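Local coordinates for protein gluconate kinase (Lactobacillus acidophilus, PDB 3LL3) that probably transfers phosphate from ATP to a sugar or sugar acid, as a carbohydrate kinase of the FGGY family, at residues A[122-127]-A[191-196]; A[105-110]-A[133-138]; A[171-176]-A[180-185]. All coordinates share one frame; numbering follows the deposited sequence. Where two conformers were deposited one is given.

The three contacts cluster in the N-terminal FGGY part of the chain: contact 1 is centred about 12 Å from contact 2 and about 10 Å from contact 3, which are about 18 Å apart. I134, on the 133-138 segment, links the three: its CD1 is 4.1 Å from L193 CD2 and 3.5 Å from G180 O. Contact 3 is nested in the chain loop that contact 1 closes, and L184 N probably bonds K123 O (2.8 Å). None touches a ligand, although M126 and P127 pack on the pocket residues Y283 and F281; T124 and Y135 side chains lie about 12 Å from D-xylulose, and V108 about 9 Å from 1-deoxy-D-xylulose-5-phosphate.

Contact 1: A[122-127]-A[191-196]; sequences RKTGMP and QELLDI
K123 reaches from the last turn of helix 116-124 to the first turn of helix 191-197, passing L193 on its way to E192. With CG anti to the carbonyl carbon (chi1 -82°), CB and CG only carry the chain across the gap. K123 CD is the first atom to touch, 3.9 Å from L193 CG, and here the two side chains slide past each other in opposite directions. K123 CE comes within 3.4 Å of E192 OE1. A bend at chi4 (-67°) then turns K123 NZ onto E192 OE1, giving a salt bridge of 2.8 Å in which the ammonium sits above the carboxylate plane, 56° out of it. NZ has a second acidic partner in D190, while E192 OE2 is taken by Q119.

Beside the charged pair, on its buried side, lies an apolar step: T124 CG2 and L193 CD1 meet tip to tip at 3.6 Å. T124 OG1 bonds within its own helix end, to I120 O, and weakly accepts from M126 N at 3.3 Å. L193 continues inward onto F116 and I120. The arrangement is that of two helices packed side by side in the FGGY N-terminal domain, the C-terminal turn of one against the N-terminal turn of the other, where G125, with positive phi, is the first residue past helix 116-124.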
ATOM      1  N   ARG A 122      32.643  -2.001  11.362  1.00 28.24           N
ATOM      2  CA  ARG A 122      33.407  -3.047  12.027  0.55 28.31           C
ATOM      3  C   ARG A 122      34.326  -2.466  13.105  1.00 27.94           C
ATOM      4  O   ARG A 122      34.485  -3.085  14.147  1.00 28.50           O
ATOM      5  CB  ARG A 122      34.213  -3.869  11.015  0.55 30.27           C
ATOM      6  CG  ARG A 122      33.606  -5.203  10.618  0.55 29.94           C
ATOM      7  CD  ARG A 122      34.464  -5.908   9.565  0.55 29.68           C
ATOM      8  NE  ARG A 122      33.920  -5.688   8.229  0.55 32.81           N
ATOM      9  CZ  ARG A 122      34.516  -4.987   7.274  0.55 31.14           C
ATOM     10  NH1 ARG A 122      33.921  -4.843   6.103  0.55 32.67           N
ATOM     11  NH2 ARG A 122      35.706  -4.446   7.477  0.55 31.35           N
ATOM     12  N   LYS A 123      34.895  -1.278  12.884  1.00 26.51           N
ATOM     13  CA  LYS A 123      35.807  -0.663  13.860  1.00 28.30           C
ATOM     14  C   LYS A 123      35.122   0.011  15.040  1.00 26.61           C
ATOM     15  O   LYS A 123      35.644  -0.014  16.159  1.00 24.83           O
ATOM     16  CB  LYS A 123      36.702   0.390  13.198  1.00 26.38           C
ATOM     17  CG  LYS A 123      37.928  -0.155  12.482  1.00 28.83           C
ATOM     18  CD  LYS A 123      38.538   0.931  11.605  1.00 29.10           C
ATOM     19  CE  LYS A 123      39.748   0.413  10.855  1.00 33.05           C
ATOM     20  NZ  LYS A 123      40.854   0.101  11.800  1.00 36.71           N
ATOM     21  N   THR A 124      33.984   0.650  14.787  1.00 24.32           N
ATOM     22  CA  THR A 124      33.454   1.610  15.761  1.00 25.09           C
ATOM     23  C   THR A 124      32.002   1.375  16.170  1.00 24.99           C
ATOM     24  O   THR A 124      31.505   2.043  17.064  1.00 25.59           O
ATOM     25  CB  THR A 124      33.570   3.063  15.247  1.00 24.74           C
ATOM     26  OG1 THR A 124      32.612   3.280  14.196  1.00 23.30           O
ATOM     27  CG2 THR A 124      34.996   3.367  14.733  1.00 24.07           C
ATOM     28  N   GLY A 125      31.320   0.447  15.507  1.00 25.31           N
ATOM     29  CA  GLY A 125      29.924   0.184  15.812  1.00 25.36           C
ATOM     30  C   GLY A 125      28.977   1.209  15.216  1.00 24.18           C
ATOM     31  O   GLY A 125      27.780   1.191  15.512  1.00 23.02           O
HETATM   32  N   MSE A 126      29.516   2.115  14.405  1.00 23.06           N
HETATM   33  CA  MSE A 126      28.717   3.161  13.772  1.00 25.00           C
HETATM   34  C   MSE A 126      28.049   2.696  12.476  1.00 26.78           C
HETATM   35  O   MSE A 126      28.731   2.348  11.510  1.00 25.21           O
HETATM   36  CB  MSE A 126      29.570   4.407  13.501  1.00 23.97           C
HETATM   37  CG  MSE A 126      28.842   5.479  12.704  1.00 26.36           C
HETATM   38 SE   MSE A 126      27.245   6.126  13.707  1.00 40.72          SE
HETATM   39  CE  MSE A 126      26.314   7.056  12.262  1.00 33.66           C
ATOM     40  N   PRO A 127      26.702   2.667  12.457  1.00 25.69           N
ATOM     41  CA  PRO A 127      25.989   2.312  11.226  1.00 24.96           C
ATOM     42  C   PRO A 127      26.368   3.196  10.044  1.00 26.29           C
ATOM     43  O   PRO A 127      26.887   4.306  10.221  1.00 23.70           O
ATOM     44  CB  PRO A 127      24.523   2.532  11.604  1.00 26.77           C
ATOM     45  CG  PRO A 127      24.474   2.234  13.048  1.00 27.62           C
ATOM     46  CD  PRO A 127      25.791   2.731  13.617  1.00 25.69           C
ATOM     47  N   GLN A 191      43.337   4.876  15.306  1.00 30.12           N
ATOM     48  CA  GLN A 191      44.441   5.588  14.637  1.00 30.86           C
ATOM     49  C   GLN A 191      44.334   5.613  13.114  1.00 31.67           C
ATOM     50  O   GLN A 191      44.595   6.637  12.473  1.00 32.35           O
ATOM     51  CB  GLN A 191      45.804   5.020  15.020  1.00 32.83           C
ATOM     52  CG  GLN A 191      46.962   5.897  14.484  1.00 33.87           C
ATOM     53  CD  GLN A 191      46.985   7.269  15.143  1.00 35.41           C
ATOM     54  OE1 GLN A 191      46.903   8.301  14.475  1.00 35.93           O
ATOM     55  NE2 GLN A 191      47.072   7.283  16.464  1.00 35.88           N
ATOM     56  N   GLU A 192      43.988   4.467  12.541  1.00 31.27           N
ATOM     57  CA  GLU A 192      43.744   4.355  11.112  1.00 32.40           C
ATOM     58  C   GLU A 192      42.686   5.355  10.627  1.00 31.34           C
ATOM     59  O   GLU A 192      42.870   6.021   9.611  1.00 28.83           O
ATOM     60  CB  GLU A 192      43.334   2.919  10.784  1.00 33.67           C
ATOM     61  CG  GLU A 192      43.258   2.602   9.324  1.00 40.70           C
ATOM     62  CD  GLU A 192      43.018   1.114   9.056  1.00 44.13           C
ATOM     63  OE1 GLU A 192      43.040   0.304  10.019  1.00 41.70           O
ATOM     64  OE2 GLU A 192      42.821   0.764   7.872  1.00 46.11           O
ATOM     65  N   LEU A 193      41.572   5.466  11.348  1.00 30.54           N
ATOM     66  CA  LEU A 193      40.527   6.418  10.957  1.00 29.46           C
ATOM     67  C   LEU A 193      40.982   7.887  11.120  1.00 29.85           C
ATOM     68  O   LEU A 193      40.649   8.748  10.298  1.00 28.08           O
ATOM     69  CB  LEU A 193      39.221   6.148  11.733  1.00 29.30           C
ATOM     70  CG  LEU A 193      38.479   4.843  11.419  1.00 29.10           C
ATOM     71  CD1 LEU A 193      37.236   4.673  12.292  1.00 25.21           C
ATOM     72  CD2 LEU A 193      38.110   4.730   9.914  1.00 25.46           C
ATOM     73  N   LEU A 194      41.733   8.175  12.183  1.00 28.87           N
ATOM     74  CA  LEU A 194      42.282   9.513  12.381  1.00 30.35           C
ATOM     75  C   LEU A 194      43.205   9.879  11.208  1.00 30.82           C
ATOM     76  O   LEU A 194      43.177  11.003  10.700  1.00 29.53           O
ATOM     77  CB  LEU A 194      43.072   9.590  13.690  1.00 28.93           C
ATOM     78  CG  LEU A 194      42.323   9.564  15.022  1.00 30.87           C
ATOM     79  CD1 LEU A 194      43.315   9.493  16.171  1.00 30.51           C
ATOM     80  CD2 LEU A 194      41.422  10.778  15.150  1.00 29.49           C
ATOM     81  N   ASP A 195      44.009   8.918  10.773  1.00 28.73           N
ATOM     82  CA  ASP A 195      44.944   9.179   9.673  1.00 30.59           C
ATOM     83  C   ASP A 195      44.219   9.500   8.366  1.00 31.84           C
ATOM     84  O   ASP A 195      44.610  10.417   7.639  1.00 31.01           O
ATOM     85  CB  ASP A 195      45.931   8.030   9.523  1.00 29.59           C
ATOM     86  CG  ASP A 195      46.950   7.999  10.662  1.00 33.30           C
ATOM     87  OD1 ASP A 195      47.077   9.014  11.382  1.00 33.30           O
ATOM     88  OD2 ASP A 195      47.607   6.962  10.859  1.00 33.13           O
ATOM     89  N   ILE A 196      43.131   8.781   8.099  1.00 31.92           N
ATOM     90  CA  ILE A 196      42.301   9.030   6.921  1.00 30.74           C
ATOM     91  C   ILE A 196      41.616  10.403   7.013  1.00 33.08           C
ATOM     92  O   ILE A 196      41.481  11.114   6.013  1.00 34.33           O
ATOM     93  CB  ILE A 196      41.249   7.920   6.735  1.00 31.75           C
ATOM     94  CG1 ILE A 196      41.938   6.594   6.398  1.00 33.83           C
ATOM     95  CG2 ILE A 196      40.263   8.291   5.633  1.00 30.39           C
ATOM     96  CD1 ILE A 196      41.065   5.379   6.637  1.00 35.21           C
TER

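Contact 2: A[105-110]-A[133-138]; sequences KSIVQD and PIYKLL
Beside Y135, whose ring receives V108, K136 points away from helix 105-114 and its NZ is gripped by four backbone carbonyl oxygens, those of H81, I97, T98 and M131. An ammonium has three protons for these four acceptors, so at least one proton must be shared. The buried charge is thus surrounded by carbonyl dipoles, which would be expected to stabilise it. H81 lines the D-xylulose pocket, so this lysine links helix 133-143 to the backbone of a pocket residue.

The side of the helix facing residues 105-110 is apolar by contrast. V108 CG2 stands over one face of the Y135 ring, 3.8 Å from its centroid and 20° off the ring normal, in a CH-pi contact; its nearest ring atom is Y135 CG at 3.6 Å. This methyl lies anti to the carbonyl carbon of V108 (chi1 169° for CG1), and the two side chains cross at about a right angle. I134 CG2 lies over the opposite face, 4.1 Å above the plane and toward the rim, so the tyrosine is clasped between two methyl groups. I107 CG2 comes in at the ring edge, near its plane, 4.1 Å from Y135 CD1, and reaches L138 CB at the same distance of 4.1 Å; it thus rests between two residues three positions apart, about one turn, and against Y135 O.

The short helical segments approach to 9.0 Å at an angle of 104°, close to perpendicular, which confines the meeting to these few side chains. Helix 116-124 completes the setting: A117 and I120 also touch Y135, and F116 touches L138. The chemistry implies division of labour on helix 133-143: dispersion and CH-pi contacts join it to helix 105-114, whereas the charged bonding of this segment points the other way, through K136.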
ATOM      1  N   LYS A 105      25.656  12.761   2.935  1.00 32.86           N
ATOM      2  CA  LYS A 105      24.936  11.623   2.384  1.00 34.54           C
ATOM      3  C   LYS A 105      25.636  10.977   1.179  1.00 35.94           C
ATOM      4  O   LYS A 105      25.653   9.752   1.071  1.00 34.80           O
ATOM      5  CB  LYS A 105      23.455  11.971   2.137  1.00 35.51           C
ATOM      6  CG  LYS A 105      22.924  11.708   0.744  1.00 45.12           C
ATOM      7  CD  LYS A 105      23.111  12.960  -0.111  1.00 45.29           C
ATOM      8  CE  LYS A 105      22.215  14.091   0.385  1.00 46.88           C
ATOM      9  NZ  LYS A 105      22.900  15.426   0.389  1.00 48.79           N
ATOM     10  N   SER A 106      26.253  11.784   0.315  1.00 35.40           N
ATOM     11  CA  SER A 106      26.987  11.242  -0.830  1.00 37.69           C
ATOM     12  C   SER A 106      28.273  10.580  -0.350  1.00 35.29           C
ATOM     13  O   SER A 106      28.686   9.539  -0.870  1.00 36.82           O
ATOM     14  CB  SER A 106      27.308  12.339  -1.852  1.00 41.23           C
ATOM     15  OG  SER A 106      26.129  13.014  -2.257  1.00 44.16           O
ATOM     16  N   ILE A 107      28.892  11.186   0.654  1.00 33.48           N
ATOM     17  CA  ILE A 107      30.121  10.651   1.223  1.00 34.24           C
ATOM     18  C   ILE A 107      29.871   9.237   1.699  1.00 31.16           C
ATOM     19  O   ILE A 107      30.697   8.347   1.505  1.00 31.00           O
ATOM     20  CB  ILE A 107      30.616  11.485   2.430  1.00 33.11           C
ATOM     21  CG1 ILE A 107      31.047  12.899   2.005  1.00 34.88           C
ATOM     22  CG2 ILE A 107      31.728  10.746   3.163  1.00 30.77           C
ATOM     23  CD1 ILE A 107      32.203  12.934   1.031  1.00 36.80           C
ATOM     24  N   VAL A 108      28.717   9.035   2.333  1.00 32.64           N
ATOM     25  CA  VAL A 108      28.381   7.735   2.902  1.00 30.20           C
ATOM     26  C   VAL A 108      28.151   6.722   1.802  1.00 31.49           C
ATOM     27  O   VAL A 108      28.662   5.601   1.850  1.00 31.36           O
ATOM     28  CB  VAL A 108      27.133   7.819   3.801  1.00 30.31           C
ATOM     29  CG1 VAL A 108      26.645   6.425   4.164  1.00 27.54           C
ATOM     30  CG2 VAL A 108      27.438   8.656   5.051  1.00 28.18           C
ATOM     31  N   GLN A 109      27.377   7.119   0.801  1.00 32.35           N
ATOM     32  CA  GLN A 109      27.106   6.226  -0.316  1.00 36.09           C
ATOM     33  C   GLN A 109      28.413   5.760  -0.979  1.00 36.89           C
ATOM     34  O   GLN A 109      28.590   4.567  -1.207  1.00 39.45           O
ATOM     35  CB  GLN A 109      26.151   6.879  -1.322  1.00 38.45           C
ATOM     36  CG  GLN A 109      25.745   5.963  -2.465  1.00 43.34           C
ATOM     37  CD  GLN A 109      25.086   4.686  -1.985  1.00 44.77           C
ATOM     38  OE1 GLN A 109      25.532   3.580  -2.316  1.00 45.23           O
ATOM     39  NE2 GLN A 109      24.021   4.826  -1.187  1.00 45.56           N
ATOM     40  N   ASP A 110      29.334   6.684  -1.262  1.00 33.45           N
ATOM     41  CA  ASP A 110      30.627   6.302  -1.844  1.00 36.94           C
ATOM     42  C   ASP A 110      31.415   5.381  -0.904  1.00 37.62           C
ATOM     43  O   ASP A 110      31.956   4.362  -1.328  1.00 37.82           O
ATOM     44  CB  ASP A 110      31.482   7.532  -2.184  1.00 38.64           C
ATOM     45  CG  ASP A 110      30.813   8.454  -3.192  1.00 43.04           C
ATOM     46  OD1 ASP A 110      29.947   7.984  -3.962  1.00 45.43           O
ATOM     47  OD2 ASP A 110      31.161   9.654  -3.222  1.00 47.97           O
ATOM     48  N   PRO A 133      29.639  12.111  12.959  1.00 26.35           N
ATOM     49  CA  PRO A 133      30.774  13.032  12.869  1.00 26.47           C
ATOM     50  C   PRO A 133      31.864  12.587  11.878  1.00 27.04           C
ATOM     51  O   PRO A 133      32.333  13.402  11.098  1.00 24.95           O
ATOM     52  CB  PRO A 133      31.301  13.049  14.306  1.00 24.84           C
ATOM     53  CG  PRO A 133      30.047  12.961  15.114  1.00 25.73           C
ATOM     54  CD  PRO A 133      29.137  12.011  14.340  1.00 27.03           C
ATOM     55  N   ILE A 134      32.250  11.318  11.870  1.00 26.14           N
ATOM     56  CA  ILE A 134      33.300  10.928  10.935  1.00 24.06           C
ATOM     57  C   ILE A 134      32.948  11.243   9.463  1.00 26.63           C
ATOM     58  O   ILE A 134      33.801  11.709   8.706  1.00 26.26           O
ATOM     59  CB  ILE A 134      33.708   9.457  11.099  1.00 24.15           C
ATOM     60  CG1 ILE A 134      34.840   9.114  10.124  1.00 24.80           C
ATOM     61  CG2 ILE A 134      32.519   8.545  10.919  1.00 24.05           C
ATOM     62  CD1 ILE A 134      35.402   7.727  10.319  1.00 26.35           C
ATOM     63  N   TYR A 135      31.698  11.014   9.066  1.00 26.25           N
ATOM     64  CA  TYR A 135      31.276  11.284   7.684  1.00 25.01           C
ATOM     65  C   TYR A 135      31.135  12.776   7.426  1.00 28.06           C
ATOM     66  O   TYR A 135      31.427  13.265   6.328  1.00 29.32           O
ATOM     67  CB  TYR A 135      29.960  10.564   7.368  1.00 27.08           C
ATOM     68  CG  TYR A 135      30.102   9.071   7.383  1.00 24.87           C
ATOM     69  CD1 TYR A 135      30.922   8.441   6.463  1.00 26.31           C
ATOM     70  CD2 TYR A 135      29.425   8.290   8.313  1.00 23.75           C
ATOM     71  CE1 TYR A 135      31.073   7.069   6.452  1.00 25.40           C
ATOM     72  CE2 TYR A 135      29.568   6.912   8.319  1.00 24.90           C
ATOM     73  CZ  TYR A 135      30.403   6.309   7.375  1.00 24.58           C
ATOM     74  OH  TYR A 135      30.580   4.950   7.350  1.00 25.85           O
ATOM     75  N   LYS A 136      30.702  13.502   8.442  1.00 26.13           N
ATOM     76  CA  LYS A 136      30.609  14.950   8.336  1.00 29.29           C
ATOM     77  C   LYS A 136      31.993  15.590   8.203  1.00 29.37           C
ATOM     78  O   LYS A 136      32.150  16.575   7.483  1.00 29.64           O
ATOM     79  CB  LYS A 136      29.878  15.530   9.547  1.00 27.01           C
ATOM     80  CG  LYS A 136      28.404  15.101   9.616  1.00 30.12           C
ATOM     81  CD  LYS A 136      27.732  15.607  10.884  1.00 27.23           C
ATOM     82  CE  LYS A 136      26.286  15.114  10.998  1.00 33.41           C
ATOM     83  NZ  LYS A 136      25.855  15.199  12.427  1.00 31.24           N
ATOM     84  N   LEU A 137      32.980  15.042   8.917  1.00 27.23           N
ATOM     85  CA  LEU A 137      34.350  15.551   8.879  1.00 28.34           C
ATOM     86  C   LEU A 137      34.985  15.290   7.514  1.00 31.04           C
ATOM     87  O   LEU A 137      35.657  16.157   6.962  1.00 32.95           O
ATOM     88  CB  LEU A 137      35.204  14.904   9.971  1.00 28.17           C
ATOM     89  CG  LEU A 137      34.920  15.343  11.400  1.00 30.30           C
ATOM     90  CD1 LEU A 137      35.592  14.396  12.391  1.00 28.53           C
ATOM     91  CD2 LEU A 137      35.393  16.788  11.600  1.00 29.51           C
ATOM     92  N   LEU A 138      34.754  14.091   6.981  1.00 29.84           N
ATOM     93  CA  LEU A 138      35.192  13.738   5.647  1.00 31.80           C
ATOM     94  C   LEU A 138      34.584  14.676   4.603  1.00 35.32           C
ATOM     95  O   LEU A 138      35.281  15.122   3.679  1.00 29.56           O
ATOM     96  CB  LEU A 138      34.813  12.295   5.340  1.00 30.52           C
ATOM     97  CG  LEU A 138      35.626  11.234   6.073  1.00 30.90           C
ATOM     98  CD1 LEU A 138      35.066   9.865   5.775  1.00 29.52           C
ATOM     99  CD2 LEU A 138      37.086  11.316   5.641  1.00 34.42           C
TER

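Contact 3: A[171-176]-A[180-185]; sequences TDTTMA and GILNLK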
ATOM      1  N   THR A 171      35.107  14.690  26.692  1.00 25.04           N
ATOM      2  CA  THR A 171      33.906  13.938  26.308  1.00 26.75           C
ATOM      3  C   THR A 171      33.842  12.624  27.097  1.00 26.22           C
ATOM      4  O   THR A 171      34.869  12.145  27.592  1.00 29.04           O
ATOM      5  CB  THR A 171      33.855  13.679  24.781  1.00 28.72           C
ATOM      6  OG1 THR A 171      32.558  13.193  24.417  1.00 27.42           O
ATOM      7  CG2 THR A 171      34.923  12.670  24.347  1.00 26.41           C
ATOM      8  N   ASP A 172      32.656  12.042  27.249  1.00 23.85           N
ATOM      9  CA  ASP A 172      32.585  10.759  27.930  1.00 24.73           C
ATOM     10  C   ASP A 172      32.587   9.665  26.876  1.00 22.36           C
ATOM     11  O   ASP A 172      32.318   9.918  25.706  1.00 24.21           O
ATOM     12  CB  ASP A 172      31.320  10.635  28.789  1.00 23.97           C
ATOM     13  CG  ASP A 172      30.060  10.532  27.942  1.00 25.06           C
ATOM     14  OD1 ASP A 172      29.493   9.421  27.821  1.00 26.16           O
ATOM     15  OD2 ASP A 172      29.644  11.571  27.385  1.00 25.29           O
ATOM     16  N   THR A 173      32.894   8.452  27.303  1.00 21.99           N
ATOM     17  CA  THR A 173      32.927   7.298  26.427  1.00 23.24           C
ATOM     18  C   THR A 173      31.645   7.146  25.576  1.00 23.96           C
ATOM     19  O   THR A 173      31.737   6.849  24.404  1.00 21.10           O
ATOM     20  CB  THR A 173      33.124   6.011  27.240  1.00 24.88           C
ATOM     21  OG1 THR A 173      34.299   6.129  28.061  1.00 26.22           O
ATOM     22  CG2 THR A 173      33.251   4.823  26.327  1.00 24.40           C
ATOM     23  N   THR A 174      30.457   7.329  26.165  1.00 23.45           N
ATOM     24  CA  THR A 174      29.214   7.060  25.413  1.00 22.92           C
ATOM     25  C   THR A 174      29.016   8.090  24.310  1.00 23.49           C
ATOM     26  O   THR A 174      28.368   7.823  23.296  1.00 23.71           O
ATOM     27  CB  THR A 174      27.936   7.064  26.310  1.00 23.02           C
ATOM     28  OG1 THR A 174      27.560   8.415  26.589  1.00 23.21           O
ATOM     29  CG2 THR A 174      28.165   6.318  27.609  1.00 20.92           C
HETATM   30  N   MSE A 175      29.575   9.278  24.509  1.00 22.96           N
HETATM   31  CA  MSE A 175      29.454  10.332  23.509  1.00 23.24           C
HETATM   32  C   MSE A 175      30.517  10.155  22.405  1.00 22.64           C
HETATM   33  O   MSE A 175      30.247  10.401  21.237  1.00 23.68           O
HETATM   34  CB  MSE A 175      29.556  11.709  24.164  1.00 23.43           C
HETATM   35  CG  MSE A 175      29.219  12.847  23.235  1.00 25.73           C
HETATM   36 SE   MSE A 175      27.369  12.876  22.594  1.00 46.13          SE
HETATM   37  CE  MSE A 175      26.460  13.103  24.326  1.00 23.42           C
ATOM     38  N   ALA A 176      31.714   9.726  22.788  1.00 23.33           N
ATOM     39  CA  ALA A 176      32.748   9.380  21.818  1.00 24.87           C
ATOM     40  C   ALA A 176      32.221   8.227  20.947  1.00 25.85           C
ATOM     41  O   ALA A 176      32.536   8.132  19.755  1.00 24.17           O
ATOM     42  CB  ALA A 176      34.029   8.976  22.533  1.00 23.73           C
ATOM     43  N   GLY A 180      31.787   7.759  15.481  1.00 24.38           N
ATOM     44  CA  GLY A 180      32.185   6.870  14.402  1.00 23.94           C
ATOM     45  C   GLY A 180      33.707   6.827  14.297  1.00 24.50           C
ATOM     46  O   GLY A 180      34.256   6.371  13.302  1.00 27.17           O
ATOM     47  N   ILE A 181      34.386   7.302  15.336  1.00 26.05           N
ATOM     48  CA  ILE A 181      35.852   7.359  15.341  1.00 25.14           C
ATOM     49  C   ILE A 181      36.404   6.545  16.509  1.00 26.59           C
ATOM     50  O   ILE A 181      37.591   6.239  16.548  1.00 25.22           O
ATOM     51  CB  ILE A 181      36.360   8.809  15.445  1.00 25.54           C
ATOM     52  CG1 ILE A 181      35.630   9.699  14.443  1.00 26.34           C
ATOM     53  CG2 ILE A 181      37.881   8.889  15.206  1.00 27.12           C
ATOM     54  CD1 ILE A 181      35.936  11.187  14.630  1.00 27.02           C
ATOM     55  N   LEU A 182      35.534   6.171  17.448  1.00 25.17           N
ATOM     56  CA  LEU A 182      35.969   5.442  18.642  1.00 23.05           C
ATOM     57  C   LEU A 182      36.100   3.954  18.348  1.00 25.09           C
ATOM     58  O   LEU A 182      35.128   3.301  17.975  1.00 25.12           O
ATOM     59  CB  LEU A 182      34.978   5.648  19.783  1.00 25.01           C
ATOM     60  CG  LEU A 182      35.372   5.041  21.136  1.00 24.74           C
ATOM     61  CD1 LEU A 182      36.454   5.877  21.796  1.00 25.98           C
ATOM     62  CD2 LEU A 182      34.158   4.868  22.080  1.00 24.56           C
ATOM     63  N   ASN A 183      37.298   3.412  18.536  1.00 27.24           N
ATOM     64  CA  ASN A 183      37.539   1.989  18.324  1.00 25.63           C
ATOM     65  C   ASN A 183      36.832   1.141  19.385  1.00 27.20           C
ATOM     66  O   ASN A 183      36.943   1.406  20.577  1.00 27.41           O
ATOM     67  CB  ASN A 183      39.048   1.682  18.304  1.00 27.33           C
ATOM     68  CG  ASN A 183      39.354   0.245  17.887  1.00 27.62           C
ATOM     69  OD1 ASN A 183      39.645  -0.019  16.724  1.00 33.17           O
ATOM     70  ND2 ASN A 183      39.278  -0.684  18.826  1.00 28.11           N
ATOM     71  N   LEU A 184      36.120   0.113  18.946  1.00 27.23           N
ATOM     72  CA  LEU A 184      35.337  -0.715  19.863  1.00 28.46           C
ATOM     73  C   LEU A 184      36.208  -1.504  20.835  1.00 30.01           C
ATOM     74  O   LEU A 184      35.820  -1.716  21.977  1.00 29.10           O
ATOM     75  CB  LEU A 184      34.448  -1.684  19.089  1.00 24.53           C
ATOM     76  CG  LEU A 184      33.204  -1.098  18.422  1.00 27.23           C
ATOM     77  CD1 LEU A 184      32.576  -2.124  17.528  1.00 24.90           C
ATOM     78  CD2 LEU A 184      32.180  -0.628  19.445  1.00 27.13           C
ATOM     79  N   LYS A 185      37.374  -1.944  20.371  1.00 30.18           N
ATOM     80  CA  LYS A 185      38.255  -2.794  21.178  1.00 33.94           C
ATOM     81  C   LYS A 185      39.169  -2.033  22.136  1.00 30.94           C
ATOM     82  O   LYS A 185      39.440  -2.498  23.235  1.00 32.95           O
ATOM     83  CB  LYS A 185      39.109  -3.688  20.281  1.00 36.42           C
ATOM     84  CG  LYS A 185      38.387  -4.906  19.748  1.00 40.28           C
ATOM     85  CD  LYS A 185      39.150  -5.491  18.556  1.00 47.02           C
ATOM     86  CE  LYS A 185      38.286  -6.475  17.767  1.00 51.28           C
ATOM     87  NZ  LYS A 185      38.739  -6.597  16.346  1.00 60.23           N
TER
HETATM   88  O   HOH W   1      32.617   6.176  17.674  1.00 25.68           O
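Polar bonding between A176 and residues 180-182 runs through one water. It lies 2.9 Å from A176 O, to which it can donate, has other acceptors within reach, and accepts from G180 N (2.8 Å) and L182 N (2.9 Å), bridging the helix end and the returning chain. A176 O also takes the hydroxyl of T179.

The apolar part belongs to L182. Its CG is anti to the backbone N (chi1 -175°), placing the isobutyl group over the helix end, with CD1 4.0 Å from A176 CB. L182 CB and CD2 rest on backbone carbonyls, 3.5 Å from A176 O and 3.9 Å from T173 O respectively. P284 and I207 also pack on this leucine.

A third set of bonds opens the helix. D172 is its N-cap: OD1 receives T174 OG1 through the syn lone pair and accepts, weakly, from T174 N (2.8 Å) and M175 N (3.3 Å). T174 OG1 is in turn hydrogen-bonded with S238 N. OD2 pairs with K158.

The start of the helix is thus capped by a carboxylate, weakly at the backbone N-H groups, and the carbonyl of A176 is met by a threonine hydroxyl and a water.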